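Local coordinates for thioredoxin-like fold domain-containing protein (Paracoccus denitrificans, PDB 3D4T), which probably acts as a thiol-disulfide oxidoreductase of the thioredoxin-like family, exchanging disulfides through a CxxC motif, at residues A[19-24]-A[84-89]. Sequence-based numbering, arbitrary orientation. Where two conformers were deposited one is given.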
loop_
_atom_site.group_PDB
_atom_site.type_symbol
_atom_site.label_atom_id
_atom_site.label_comp_id
_atom_site.label_asym_id
_atom_site.label_seq_id
_atom_site.Cartn_x
_atom_site.Cartn_y
_atom_site.Cartn_z
ATOM N N GLU A 19 2.093 13.966 5.037
ATOM C CA GLU A 19 1.088 13.055 5.538
ATOM C C GLU A 19 1.226 11.755 4.749
ATOM O O GLU A 19 1.086 11.731 3.517
ATOM C CB GLU A 19 -0.310 13.641 5.381
ATOM C CG GLU A 19 -1.144 13.579 6.652
ATOM C CD GLU A 19 -0.746 14.647 7.669
ATOM O OE1 GLU A 19 0.299 14.485 8.345
ATOM O OE2 GLU A 19 -1.489 15.645 7.796
ATOM N N LEU A 20 1.522 10.674 5.464
ATOM C CA LEU A 20 1.662 9.369 4.820
ATOM C C LEU A 20 0.324 8.649 4.631
ATOM O O LEU A 20 -0.566 8.727 5.470
ATOM C CB LEU A 20 2.665 8.469 5.562
ATOM C CG LEU A 20 4.090 8.961 5.861
ATOM C CD1 LEU A 20 4.887 7.847 6.534
ATOM C CD2 LEU A 20 4.843 9.440 4.625
ATOM N N ARG A 21 0.176 7.991 3.484
ATOM C CA ARG A 21 -0.915 7.034 3.221
ATOM C C ARG A 21 -0.369 5.817 2.473
ATOM O O ARG A 21 0.574 5.954 1.703
ATOM C CB ARG A 21 -1.995 7.655 2.333
ATOM C CG ARG A 21 -2.797 8.793 2.934
ATOM C CD ARG A 21 -3.501 9.535 1.790
ATOM N NE ARG A 21 -2.527 9.978 0.779
ATOM C CZ ARG A 21 -2.825 10.449 -0.428
ATOM N NH1 ARG A 21 -4.094 10.548 -0.838
ATOM N NH2 ARG A 21 -1.842 10.820 -1.234
ATOM N N LEU A 22 -0.992 4.667 2.655
ATOM C CA LEU A 22 -0.641 3.490 1.885
ATOM C C LEU A 22 -1.760 3.160 0.900
ATOM O O LEU A 22 -2.805 2.658 1.295
ATOM C CB LEU A 22 -0.378 2.292 2.798
ATOM C CG LEU A 22 0.297 1.077 2.188
ATOM C CD1 LEU A 22 1.755 1.405 1.786
ATOM C CD2 LEU A 22 0.266 -0.038 3.201
ATOM N N LEU A 23 -1.513 3.398 -0.383
ATOM C CA LEU A 23 -2.440 2.976 -1.422
ATOM C C LEU A 23 -2.252 1.487 -1.707
ATOM O O LEU A 23 -1.147 1.050 -1.998
ATOM C CB LEU A 23 -2.148 3.746 -2.718
ATOM C CG LEU A 23 -2.089 5.270 -2.615
ATOM C CD1 LEU A 23 -1.942 5.853 -3.997
ATOM C CD2 LEU A 23 -3.356 5.810 -1.932
ATOM N N MET A 24 -3.340 0.732 -1.652
ATOM C CA MET A 24 -3.327 -0.663 -2.009
ATOM C C MET A 24 -4.089 -0.820 -3.321
ATOM O O MET A 24 -5.317 -0.613 -3.379
ATOM C CB MET A 24 -3.980 -1.509 -0.918
ATOM C CG MET A 24 -4.177 -2.970 -1.357
ATOM S SD MET A 24 -5.176 -3.953 -0.214
ATOM C CE MET A 24 -4.737 -5.574 -0.833
ATOM N N ALA A 84 3.790 10.246 0.303
ATOM C CA ALA A 84 4.094 11.369 1.212
ATOM C C ALA A 84 3.399 12.558 0.585
ATOM O O ALA A 84 3.829 13.085 -0.465
ATOM C CB ALA A 84 5.592 11.613 1.301
ATOM N N GLY A 85 2.274 12.944 1.175
ATOM C CA GLY A 85 1.441 13.917 0.532
ATOM C C GLY A 85 0.853 13.324 -0.739
ATOM O O GLY A 85 0.240 12.240 -0.728
ATOM N N ASP A 86 1.010 14.035 -1.841
ATOM C CA ASP A 86 0.426 13.545 -3.103
ATOM C C ASP A 86 1.455 12.863 -3.995
ATOM O O ASP A 86 1.169 12.611 -5.160
ATOM C CB ASP A 86 -0.236 14.691 -3.873
ATOM C CG ASP A 86 -1.533 15.190 -3.219
ATOM O OD1 ASP A 86 -2.271 14.428 -2.539
ATOM O OD2 ASP A 86 -1.825 16.381 -3.419
ATOM N N VAL A 87 2.635 12.548 -3.437
ATOM C CA VAL A 87 3.731 11.983 -4.234
ATOM C C VAL A 87 4.245 10.660 -3.661
ATOM O O VAL A 87 4.437 10.499 -2.451
ATOM C CB VAL A 87 4.892 13.012 -4.515
ATOM C CG1 VAL A 87 5.610 13.410 -3.249
ATOM C CG2 VAL A 87 5.895 12.461 -5.508
ATOM N N GLU A 88 4.426 9.694 -4.550
ATOM C CA GLU A 88 4.931 8.397 -4.174
ATOM C C GLU A 88 6.302 8.566 -3.545
ATOM O O GLU A 88 7.200 9.172 -4.136
ATOM C CB GLU A 88 5.028 7.482 -5.391
ATOM C CG GLU A 88 5.803 6.165 -5.144
ATOM C CD GLU A 88 5.569 5.112 -6.218
ATOM O OE1 GLU A 88 4.865 5.375 -7.217
ATOM O OE2 GLU A 88 6.072 3.993 -6.049
ATOM N N SER A 89 6.449 7.990 -2.359
ATOM C CA SER A 89 7.741 7.875 -1.686
ATOM C C SER A 89 8.427 6.533 -2.048
ATOM O O SER A 89 9.636 6.465 -2.260
ATOM C CB SER A 89 7.503 7.992 -0.169
ATOM O OG SER A 89 8.726 7.925 0.538
HETATM O O HOH W 1 -0.230 11.027 1.476
#
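Gly85 is held through its backbone N by Glu19, just before strand 20-26, and more weakly through its O by Arg21. Its N donates to Glu19 O at 2.9 Å, a nearly straight bond (165°), although the donor stands out of the carbonyl plane. Its carbonyl oxygen is turned to the same segment, where Arg21 NH2 approaches Gly85 O to 2.6 Å; the N-H points poorly (123°), which makes the bond weak. Arginine suits this place because its long chain reaches from the strand to the turn: a bend at chi3 (-55°) carries the guanidinium toward Gly85. Asp86 OD1 lies to another side of the same nitrogen, 3.9 Å from Arg21 NH2 and well out of the guanidinium plane, so this long salt bridge is one of charge alone. A water ties the group together, accepting from Arg21 NE and lying within hydrogen-bonding distance of Glu19 O and Gly85 O. Glycine fits the corner of the turn, since its positive phi favours a residue without a side chain. On a face of the sheet, Leu20 CD2 packs on Ala84 CB at 4.0 Å; the small methyl lets the leucine lie close at this antiparallel, non-hydrogen-bonded pair. Leu68 touches the side chains of Arg21 and Asp86, while the backbone of Arg21 pairs with Met83. Ala84 to Val87 form a type II' turn, the tight connection of a beta hairpin joining strands 79-84 and 87-93 at the edge of the thioredoxin-like sheet, beside the start of one of its two inner strands, 20-26.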